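3-hydroxyacyl-CoA dehydrogenase (Burkholderia thailandensis, PDB 4XGN) probably catalyses the NAD-dependent oxidation of 3-hydroxyacyl-CoA to 3-ketoacyl-CoA as a short-chain dehydrogenase. Local coordinates at residues V41-N46 and V62-A67; D71-V76 and I127-A132; A92-A97 and I116-I121. All blocks are in the same frame, centred on the assembly; numbering follows the deposited sequence.

Contact 1 (V41-N46 and V62-A67); sequences VLADLN and VRCDVA. With NAD (nicotinamide-adenine-dinucleotide), chain I.
The backbone carbonyl of D44 is approached twice from segment 62-67: C64 N donates to D44 O over 3.0 Å, and R63 CA adds a C-H...O contact. Two residues back, V62 N meets L42 O at 3.0 Å, while D44 N reaches V62 O only weakly; these are parallel-strand rungs. With CG anti to its backbone N (chi1 -157°), the D44 side chain leaves the ladder for the NAD, where OD1 accepts from ribose O2B at 2.6 Å and OD2 from O3B at 2.7 Å. This acidic residue at the end of the second Rossmann strand is a hallmark of NAD-specific enzymes. N46 N closes an Asx turn on D44 OD1, and A22 N binds OD2, so the carboxylate is held from several directions. L45 CD1 lies on the adenine, while its CD2 is 3.7 Å from D65 CB. D65 OD1 accepts from adenine N6A at 3.0 Å. V66 N donates to N1A of the same ring. R63 NH1 forms a salt bridge with D71 OD2 of helix 69-82. Strand 60-63 lies outermost in the sheet, strand 39-44 separates it from 15-19, helix 47-57 packs on L42, and helix 69-82 on V41 and V62.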
loop_
_atom_site.group_PDB
_atom_site.type_symbol
_atom_site.label_atom_id
_atom_site.label_comp_id
_atom_site.label_asym_id
_atom_site.label_seq_id
_atom_site.Cartn_x
_atom_site.Cartn_y
_atom_site.Cartn_z
ATOM N N VAL A 41 -31.928 10.479 -3.765
ATOM C CA VAL A 41 -31.854 11.818 -3.259
ATOM C C VAL A 41 -30.512 12.386 -3.671
ATOM O O VAL A 41 -29.466 11.782 -3.335
ATOM C CB VAL A 41 -31.945 11.855 -1.721
ATOM C CG1 VAL A 41 -31.784 13.300 -1.192
ATOM C CG2 VAL A 41 -33.273 11.234 -1.269
ATOM N N LEU A 42 -30.544 13.529 -4.374
ATOM C CA LEU A 42 -29.352 14.214 -4.816
ATOM C C LEU A 42 -29.091 15.352 -3.894
ATOM O O LEU A 42 -29.931 16.223 -3.723
ATOM C CB LEU A 42 -29.495 14.717 -6.252
ATOM C CG LEU A 42 -30.082 13.711 -7.240
ATOM C CD1 LEU A 42 -30.218 14.332 -8.638
ATOM C CD2 LEU A 42 -29.197 12.503 -7.291
ATOM N N ALA A 43 -27.876 15.372 -3.336
ATOM C CA ALA A 43 -27.420 16.419 -2.412
ATOM C C ALA A 43 -26.258 17.188 -3.064
ATOM O O ALA A 43 -25.243 16.610 -3.402
ATOM C CB ALA A 43 -27.016 15.780 -1.096
ATOM N N ASP A 44 -26.430 18.473 -3.337
ATOM C CA ASP A 44 -25.441 19.222 -4.062
ATOM C C ASP A 44 -25.621 20.689 -3.778
ATOM O O ASP A 44 -26.700 21.104 -3.346
ATOM C CB ASP A 44 -25.625 18.953 -5.575
ATOM C CG ASP A 44 -24.375 19.212 -6.405
ATOM O OD1 ASP A 44 -23.947 20.386 -6.544
ATOM O OD2 ASP A 44 -23.829 18.204 -6.975
ATOM N N LEU A 45 -24.582 21.482 -4.078
ATOM C CA LEU A 45 -24.729 22.939 -4.103
ATOM C C LEU A 45 -25.549 23.481 -5.289
ATOM O O LEU A 45 -26.133 24.596 -5.211
ATOM C CB LEU A 45 -23.349 23.596 -4.123
ATOM C CG LEU A 45 -22.391 23.177 -3.019
ATOM C CD1 LEU A 45 -21.019 23.781 -3.309
ATOM C CD2 LEU A 45 -22.934 23.620 -1.659
ATOM N N ASN A 46 -25.576 22.721 -6.395
ATOM C CA ASN A 46 -26.068 23.237 -7.654
ATOM C C ASN A 46 -27.586 23.058 -7.673
ATOM O O ASN A 46 -28.064 21.967 -7.975
ATOM C CB ASN A 46 -25.448 22.497 -8.831
ATOM C CG ASN A 46 -25.758 23.131 -10.158
ATOM O OD1 ASN A 46 -26.798 23.755 -10.340
ATOM N ND2 ASN A 46 -24.878 22.903 -11.135
ATOM N N VAL A 62 -32.017 17.989 -2.592
ATOM C CA VAL A 62 -31.829 18.827 -1.408
ATOM C C VAL A 62 -30.555 19.650 -1.603
ATOM O O VAL A 62 -29.478 19.093 -1.817
ATOM C CB VAL A 62 -31.670 17.948 -0.169
ATOM C CG1 VAL A 62 -31.417 18.763 1.092
ATOM C CG2 VAL A 62 -32.822 16.988 -0.055
ATOM N N ARG A 63 -30.675 20.984 -1.535
ATOM C CA ARG A 63 -29.476 21.845 -1.500
ATOM C C ARG A 63 -28.698 21.521 -0.235
ATOM O O ARG A 63 -29.199 21.683 0.878
ATOM C CB ARG A 63 -29.845 23.308 -1.537
ATOM C CG ARG A 63 -28.658 24.229 -1.740
ATOM C CD ARG A 63 -27.810 24.483 -0.526
ATOM N NE ARG A 63 -26.724 25.437 -0.789
ATOM C CZ ARG A 63 -25.783 25.752 0.090
ATOM N NH1 ARG A 63 -25.822 25.276 1.333
ATOM N NH2 ARG A 63 -24.839 26.601 -0.249
ATOM N N CYS A 64 -27.483 21.014 -0.425
ATOM C CA CYS A 64 -26.707 20.458 0.668
ATOM C C CYS A 64 -25.236 20.744 0.484
ATOM O O CYS A 64 -24.614 20.307 -0.483
ATOM C CB CYS A 64 -27.031 18.972 0.812
ATOM S SG CYS A 64 -25.919 18.061 1.933
ATOM N N ASP A 65 -24.696 21.572 1.368
ATOM C CA ASP A 65 -23.254 21.736 1.486
ATOM C C ASP A 65 -22.816 20.684 2.433
ATOM O O ASP A 65 -23.165 20.719 3.606
ATOM C CB ASP A 65 -22.910 23.118 2.014
ATOM C CG ASP A 65 -21.411 23.409 2.049
ATOM O OD1 ASP A 65 -20.576 22.449 2.118
ATOM O OD2 ASP A 65 -21.097 24.651 2.046
ATOM N N VAL A 66 -22.058 19.725 1.926
ATOM C CA VAL A 66 -21.673 18.580 2.734
ATOM C C VAL A 66 -20.840 18.926 3.972
ATOM O O VAL A 66 -20.761 18.107 4.886
ATOM C CB VAL A 66 -20.887 17.499 1.902
ATOM C CG1 VAL A 66 -21.766 16.898 0.821
ATOM C CG2 VAL A 66 -19.604 18.061 1.341
ATOM N N ALA A 67 -20.270 20.117 4.027
ATOM C CA ALA A 67 -19.543 20.563 5.206
ATOM C C ALA A 67 -20.412 21.043 6.351
ATOM O O ALA A 67 -19.886 21.301 7.435
ATOM C CB ALA A 67 -18.499 21.615 4.858
HETATM P PA NAD I . -18.070 17.415 -10.792
HETATM O O1A NAD I . -17.463 18.756 -10.579
HETATM O O2A NAD I . -18.706 17.142 -12.119
HETATM O O5B NAD I . -19.135 17.079 -9.642
HETATM C C5B NAD I . -18.892 17.417 -8.293
HETATM C C4B NAD I . -20.218 17.842 -7.640
HETATM O O4B NAD I . -19.848 18.146 -6.394
HETATM C C3B NAD I . -20.770 19.150 -8.263
HETATM O O3B NAD I . -22.054 19.038 -8.783
HETATM C C2B NAD I . -20.600 20.093 -7.058
HETATM O O2B NAD I . -21.531 21.232 -7.154
HETATM C C1B NAD I . -20.691 19.332 -5.970
HETATM N N9A NAD I . -20.064 19.913 -4.824
HETATM C C8A NAD I . -18.870 20.579 -4.723
HETATM N N7A NAD I . -18.699 21.030 -3.438
HETATM C C5A NAD I . -19.774 20.604 -2.788
HETATM C C6A NAD I . -20.133 20.743 -1.473
HETATM N N6A NAD I . -19.464 21.455 -0.433
HETATM N N1A NAD I . -21.288 20.203 -1.055
HETATM C C2A NAD I . -22.111 19.522 -1.911
HETATM N N3A NAD I . -21.750 19.361 -3.219
HETATM C C4A NAD I . -20.594 19.933 -3.619
HETATM O O3 NAD I . -16.783 16.473 -10.599
HETATM P PN NAD I . -16.800 14.843 -10.579
HETATM O O1N NAD I . -15.750 14.427 -11.556
HETATM O O2N NAD I . -18.160 14.201 -10.800
HETATM O O5D NAD I . -16.275 14.517 -9.082
HETATM C C5D NAD I . -16.899 13.541 -8.250
HETATM C C4D NAD I . -15.973 12.974 -7.243
HETATM O O4D NAD I . -15.053 12.255 -7.952
HETATM C C3D NAD I . -15.182 14.066 -6.480
HETATM O O3D NAD I . -14.977 13.719 -5.180
HETATM C C2D NAD I . -13.863 14.060 -7.303
HETATM O O2D NAD I . -12.743 14.685 -6.525
HETATM C C1D NAD I . -13.650 12.782 -7.542
HETATM N N1N NAD I . -12.769 12.402 -8.640
HETATM C C2N NAD I . -12.941 12.837 -9.934
HETATM C C3N NAD I . -12.084 12.456 -10.958
HETATM C C7N NAD I . -12.209 12.948 -12.369
HETATM O O7N NAD I . -11.296 12.764 -13.138
HETATM N N7N NAD I . -13.400 13.584 -12.809
HETATM C C4N NAD I . -11.025 11.577 -10.644
HETATM C C5N NAD I . -10.873 11.113 -9.362
HETATM C C6N NAD I . -11.740 11.514 -8.368
HETATM O O HOH W 1 -26.463 26.547 -3.312
#

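Contact 2 (D71-V76 and I127-A132)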
loop_
_atom_site.group_PDB
_atom_site.type_symbol
_atom_site.label_atom_id
_atom_site.label_comp_id
_atom_site.label_asym_id
_atom_site.label_seq_id
_atom_site.Cartn_x
_atom_site.Cartn_y
_atom_site.Cartn_z
ATOM N N ASP A 71 -27.168 20.641 6.761
ATOM C CA ASP A 71 -27.399 20.184 5.406
ATOM C C ASP A 71 -27.347 18.673 5.310
ATOM O O ASP A 71 -28.162 18.059 4.607
ATOM C CB ASP A 71 -26.428 20.823 4.443
ATOM C CG ASP A 71 -26.684 22.331 4.253
ATOM O OD1 ASP A 71 -27.522 22.912 4.998
ATOM O OD2 ASP A 71 -26.072 22.963 3.371
ATOM N N ALA A 72 -26.360 18.081 5.976
ATOM C CA ALA A 72 -26.306 16.616 6.050
ATOM C C ALA A 72 -27.593 16.079 6.627
ATOM O O ALA A 72 -28.163 15.094 6.112
ATOM C CB ALA A 72 -25.075 16.123 6.870
ATOM N N GLN A 73 -28.047 16.692 7.712
ATOM C CA GLN A 73 -29.275 16.239 8.385
ATOM C C GLN A 73 -30.481 16.329 7.478
ATOM O O GLN A 73 -31.281 15.398 7.415
ATOM C CB GLN A 73 -29.506 16.999 9.696
ATOM C CG GLN A 73 -28.468 16.672 10.766
ATOM C CD GLN A 73 -28.509 17.596 11.974
ATOM O OE1 GLN A 73 -28.925 18.773 11.903
ATOM N NE2 GLN A 73 -28.037 17.086 13.090
ATOM N N ALA A 74 -30.605 17.434 6.751
ATOM C CA ALA A 74 -31.721 17.597 5.811
ATOM C C ALA A 74 -31.690 16.571 4.701
ATOM O O ALA A 74 -32.746 15.993 4.381
ATOM C CB ALA A 74 -31.728 19.025 5.235
ATOM N N ALA A 75 -30.485 16.260 4.198
ATOM C CA ALA A 75 -30.359 15.368 3.064
ATOM C C ALA A 75 -30.711 13.969 3.524
ATOM O O ALA A 75 -31.467 13.272 2.847
ATOM C CB ALA A 75 -28.960 15.412 2.444
ATOM N N VAL A 76 -30.208 13.577 4.699
ATOM C CA VAL A 76 -30.572 12.257 5.245
ATOM C C VAL A 76 -32.060 12.147 5.587
ATOM O O VAL A 76 -32.652 11.071 5.355
ATOM C CB VAL A 76 -29.649 11.848 6.418
ATOM C CG1 VAL A 76 -30.087 10.548 7.080
ATOM C CG2 VAL A 76 -28.254 11.756 5.897
ATOM N N ILE A 127 -21.209 10.714 6.100
ATOM C CA ILE A 127 -21.165 9.330 6.602
ATOM C C ILE A 127 -21.775 9.201 7.995
ATOM O O ILE A 127 -22.583 8.315 8.227
ATOM C CB ILE A 127 -19.713 8.780 6.595
ATOM C CG1 ILE A 127 -19.207 8.574 5.140
ATOM C CG2 ILE A 127 -19.560 7.523 7.455
ATOM C CD1 ILE A 127 -17.739 8.229 5.036
ATOM N N ARG A 128 -21.425 10.088 8.907
ATOM C CA ARG A 128 -21.827 9.895 10.279
ATOM C C ARG A 128 -23.350 10.040 10.408
ATOM O O ARG A 128 -23.970 9.299 11.165
ATOM C CB ARG A 128 -21.055 10.871 11.182
ATOM C CG ARG A 128 -21.500 12.320 11.083
ATOM C CD ARG A 128 -20.542 13.346 11.681
ATOM N NE ARG A 128 -21.230 14.615 11.486
ATOM C CZ ARG A 128 -22.139 15.130 12.323
ATOM N NH1 ARG A 128 -22.315 14.657 13.550
ATOM N NH2 ARG A 128 -22.861 16.171 11.926
ATOM N N VAL A 129 -23.931 10.968 9.645
ATOM C CA VAL A 129 -25.344 11.222 9.719
ATOM C C VAL A 129 -26.137 10.114 9.008
ATOM O O VAL A 129 -27.155 9.576 9.545
ATOM C CB VAL A 129 -25.695 12.639 9.196
ATOM C CG1 VAL A 129 -27.200 12.876 9.274
ATOM C CG2 VAL A 129 -24.983 13.724 10.017
ATOM N N ALA A 130 -25.701 9.774 7.791
ATOM C CA ALA A 130 -26.297 8.651 7.078
ATOM C C ALA A 130 -26.161 7.310 7.817
ATOM O O ALA A 130 -27.108 6.528 7.836
ATOM C CB ALA A 130 -25.744 8.542 5.672
ATOM N N ALA A 131 -25.007 7.061 8.441
ATOM C CA ALA A 131 -24.803 5.834 9.188
ATOM C C ALA A 131 -25.737 5.734 10.396
ATOM O O ALA A 131 -26.264 4.666 10.691
ATOM C CB ALA A 131 -23.339 5.727 9.627
ATOM N N ALA A 132 -25.923 6.845 11.088
ATOM C CA ALA A 132 -26.816 6.848 12.236
ATOM C C ALA A 132 -28.241 6.470 11.760
ATOM O O ALA A 132 -28.933 5.718 12.440
ATOM C CB ALA A 132 -26.826 8.190 12.897
#
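V129 meets both A72 and V76 where two helices flanking the parallel sheet of a Rossmann fold, 69-82 and 109-135, pack against each other. Its two methyls divide the work: CG1 touches V76 CG2 at 3.7 Å, and CG2 rests on A72 CB at 4.0 Å. CG1 stands anti to the backbone N of V129 (chi1 179°), and CG2 lies beside that N, which spreads the branches along the facing helix. V76 CG2 is also 4.1 Å from A130 CB, while Q73 closes the more exposed side with its CG near V129 CG1. The side-chain contacts are between carbon atoms. The segment axes come within 9.2 Å at a crossing angle of -35°, with the chains running the same general way. Further out, M126 adds to the packing on A72 and A75, A130 sits on L88 of strand 85-90, and I127 faces strand 146-151 and helix 164-184. R128 NH2 makes a salt bridge with E69 of helix 69-82 and a hydrogen bond with N125 OD1 of its own helix, whereas NH1 donates to H107 O of the second subunit. V129 CG2 lies 3.7 Å above one face of that R128 guanidinium, offset toward its rim.

Contact 3 (A92-A97 and I116-I121). With NAD (nicotinamide-adenine-dinucleotide), chain I.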
loop_
_atom_site.group_PDB
_atom_site.type_symbol
_atom_site.label_atom_id
_atom_site.label_comp_id
_atom_site.label_asym_id
_atom_site.label_seq_id
_atom_site.Cartn_x
_atom_site.Cartn_y
_atom_site.Cartn_z
ATOM N N ALA A 92 -19.454 14.538 -3.787
ATOM C CA ALA A 92 -19.146 15.945 -3.652
ATOM C C ALA A 92 -17.638 16.151 -3.419
ATOM O O ALA A 92 -17.073 15.550 -2.538
ATOM C CB ALA A 92 -19.889 16.542 -2.488
ATOM N N GLY A 93 -17.027 16.972 -4.249
ATOM C CA GLY A 93 -15.606 17.228 -4.129
ATOM C C GLY A 93 -15.182 18.328 -5.060
ATOM O O GLY A 93 -15.912 18.648 -6.008
ATOM N N ILE A 94 -14.015 18.925 -4.750
ATOM C CA ILE A 94 -13.369 19.933 -5.550
ATOM C C ILE A 94 -11.891 19.525 -5.675
ATOM O O ILE A 94 -11.374 18.803 -4.817
ATOM C CB ILE A 94 -13.461 21.354 -4.943
ATOM C CG1 ILE A 94 -13.025 21.360 -3.482
ATOM C CG2 ILE A 94 -14.888 21.867 -5.027
ATOM C CD1 ILE A 94 -12.922 22.727 -2.859
ATOM N N ALA A 95 -11.247 19.977 -6.764
ATOM C CA ALA A 95 -9.843 19.609 -7.052
ATOM C C ALA A 95 -9.027 20.826 -7.503
ATOM O O ALA A 95 -8.550 20.886 -8.623
ATOM C CB ALA A 95 -9.777 18.508 -8.080
ATOM N N PRO A 96 -8.834 21.789 -6.618
ATOM C CA PRO A 96 -7.962 22.912 -6.995
ATOM C C PRO A 96 -6.482 22.492 -7.052
ATOM O O PRO A 96 -6.157 21.364 -6.709
ATOM C CB PRO A 96 -8.263 23.983 -5.930
ATOM C CG PRO A 96 -8.858 23.253 -4.782
ATOM C CD PRO A 96 -9.379 21.921 -5.248
ATOM N N ALA A 97 -5.649 23.319 -7.665
ATOM C CA ALA A 97 -4.239 23.018 -7.766
ATOM C C ALA A 97 -3.449 24.232 -7.268
ATOM O O ALA A 97 -3.768 25.379 -7.593
ATOM C CB ALA A 97 -3.871 22.722 -9.201
ATOM N N ILE A 116 -9.721 20.290 2.006
ATOM C CA ILE A 116 -9.878 19.324 3.086
ATOM C C ILE A 116 -11.307 19.361 3.651
ATOM O O ILE A 116 -11.893 18.305 3.943
ATOM C CB ILE A 116 -8.804 19.528 4.182
ATOM C CG1 ILE A 116 -7.583 18.683 3.865
ATOM C CG2 ILE A 116 -9.296 19.127 5.568
ATOM C CD1 ILE A 116 -6.857 18.984 2.563
ATOM N N THR A 117 -11.847 20.558 3.803
ATOM C CA THR A 117 -13.196 20.709 4.365
ATOM C C THR A 117 -14.293 20.109 3.495
ATOM O O THR A 117 -15.151 19.357 3.993
ATOM C CB THR A 117 -13.482 22.164 4.776
ATOM O OG1 THR A 117 -12.541 22.514 5.790
ATOM C CG2 THR A 117 -14.898 22.300 5.279
ATOM N N VAL A 118 -14.241 20.365 2.196
ATOM C CA VAL A 118 -15.224 19.780 1.328
ATOM C C VAL A 118 -15.037 18.296 1.161
ATOM O O VAL A 118 -15.984 17.528 1.301
ATOM C CB VAL A 118 -15.247 20.460 -0.039
ATOM C CG1 VAL A 118 -16.199 19.781 -0.991
ATOM C CG2 VAL A 118 -15.629 21.922 0.134
ATOM N N ASN A 119 -13.801 17.883 0.840
ATOM C CA ASN A 119 -13.566 16.530 0.392
ATOM C C ASN A 119 -13.512 15.525 1.509
ATOM O O ASN A 119 -13.938 14.396 1.319
ATOM C CB ASN A 119 -12.252 16.474 -0.388
ATOM C CG ASN A 119 -12.304 17.198 -1.725
ATOM O OD1 ASN A 119 -13.340 17.753 -2.131
ATOM N ND2 ASN A 119 -11.197 17.151 -2.446
ATOM N N LEU A 120 -12.944 15.913 2.649
ATOM C CA LEU A 120 -12.685 14.986 3.718
ATOM C C LEU A 120 -13.673 15.188 4.852
ATOM O O LEU A 120 -14.400 14.266 5.197
ATOM C CB LEU A 120 -11.206 15.091 4.159
ATOM C CG LEU A 120 -10.775 14.204 5.330
ATOM C CD1 LEU A 120 -11.147 12.738 5.141
ATOM C CD2 LEU A 120 -9.299 14.368 5.593
ATOM N N ILE A 121 -13.692 16.382 5.444
ATOM C CA ILE A 121 -14.613 16.662 6.541
ATOM C C ILE A 121 -16.050 16.453 6.027
ATOM O O ILE A 121 -16.873 15.845 6.727
ATOM C CB ILE A 121 -14.387 18.053 7.148
ATOM C CG1 ILE A 121 -12.975 18.101 7.763
ATOM C CG2 ILE A 121 -15.483 18.359 8.175
ATOM C CD1 ILE A 121 -12.598 19.452 8.303
HETATM P PA NAD I . -18.070 17.415 -10.792
HETATM O O1A NAD I . -17.463 18.756 -10.579
HETATM O O2A NAD I . -18.706 17.142 -12.119
HETATM O O5B NAD I . -19.135 17.079 -9.642
HETATM C C5B NAD I . -18.892 17.417 -8.293
HETATM C C4B NAD I . -20.218 17.842 -7.640
HETATM O O4B NAD I . -19.848 18.146 -6.394
HETATM C C3B NAD I . -20.770 19.150 -8.263
HETATM O O3B NAD I . -22.054 19.038 -8.783
HETATM C C2B NAD I . -20.600 20.093 -7.058
HETATM O O2B NAD I . -21.531 21.232 -7.154
HETATM C C1B NAD I . -20.691 19.332 -5.970
HETATM N N9A NAD I . -20.064 19.913 -4.824
HETATM C C8A NAD I . -18.870 20.579 -4.723
HETATM N N7A NAD I . -18.699 21.030 -3.438
HETATM C C5A NAD I . -19.774 20.604 -2.788
HETATM C C6A NAD I . -20.133 20.743 -1.473
HETATM N N6A NAD I . -19.464 21.455 -0.433
HETATM N N1A NAD I . -21.288 20.203 -1.055
HETATM C C2A NAD I . -22.111 19.522 -1.911
HETATM N N3A NAD I . -21.750 19.361 -3.219
HETATM C C4A NAD I . -20.594 19.933 -3.619
HETATM O O3 NAD I . -16.783 16.473 -10.599
HETATM P PN NAD I . -16.800 14.843 -10.579
HETATM O O1N NAD I . -15.750 14.427 -11.556
HETATM O O2N NAD I . -18.160 14.201 -10.800
HETATM O O5D NAD I . -16.275 14.517 -9.082
HETATM C C5D NAD I . -16.899 13.541 -8.250
HETATM C C4D NAD I . -15.973 12.974 -7.243
HETATM O O4D NAD I . -15.053 12.255 -7.952
HETATM C C3D NAD I . -15.182 14.066 -6.480
HETATM O O3D NAD I . -14.977 13.719 -5.180
HETATM C C2D NAD I . -13.863 14.060 -7.303
HETATM O O2D NAD I . -12.743 14.685 -6.525
HETATM C C1D NAD I . -13.650 12.782 -7.542
HETATM N N1N NAD I . -12.769 12.402 -8.640
HETATM C C2N NAD I . -12.941 12.837 -9.934
HETATM C C3N NAD I . -12.084 12.456 -10.958
HETATM C C7N NAD I . -12.209 12.948 -12.369
HETATM O O7N NAD I . -11.296 12.764 -13.138
HETATM N N7N NAD I . -13.400 13.584 -12.809
HETATM C C4N NAD I . -11.025 11.577 -10.644
HETATM C C5N NAD I . -10.873 11.113 -9.362
HETATM C C6N NAD I . -11.740 11.514 -8.368
HETATM O O HOH W 2 -17.309 15.193 0.218
#
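N119 and I94 clasp each other through two hydrogen bonds that make the tight half of this contact. I94 N donates to N119 OD1 at 2.9 Å, in the carbonyl plane and on a lone pair, and N119 ND2 returns a bond to I94 O, also 2.9 Å, only 6° out of its own amide plane. With CG beside its backbone N (chi1 -69°) and the amide barely twisted (chi2 -1°), the N119 side chain presents both ends to the backbone of one residue, and this pairing fixes which end is oxygen. ND2 has a second hydrogen bond, to S169 OG. G93 slips in beside the amide, its CA 3.1 Å from N119 OD1 and 3.7 Å from O3D of the NAD, so the backbone runs closely between helix and cofactor. The other half is looser. I94 CD1 meets V118 CG2 at 4.1 Å, the two side chains crossing at about a right angle, and V118 CG1 turns to the adenine, 3.7 Å from N6A. Here the two backbones stay apart: a water donates to A92 O at 2.8 Å and to V118 O, spanning carbonyls that do not touch directly. The helix is itself distorted, with a wider pi-type turn at 117-121 where I116 O accepts from both L120 N and I121 N. N119 probably corresponds to the asparagine of the short-chain dehydrogenase catalytic tetrad, as its contacts with Y166 and K170, both hydrogen-bonded to the NAD, suggest. The loop 92-97 leaves the end of strand 85-90 and passes along helix 109-135, with helix 164-184 packing against A95 and N119, and the second subunit meeting I116, L120 and I121.

Contacts 1 and 3 line the NAD in one Rossmann fold, while contact 2 is helix packing beside the sheet. Contact 1 closes first along the chain, and contact 2 then spans the stretch that holds contact 3. Contacts 1 and 2 have centres 11 Å apart and meet through D71, whose OD2 receives D65 N and pairs with R63 NH1. Contacts 1 and 3 have centres 14 Å apart, and V66 of contact 1 packs on A92 and V118 of contact 3. Contacts 2 and 3, with centres 18 Å apart, do not touch, yet both use helix 109-135, which thereby links the sheet-side packing, the NAD pocket and the second subunit.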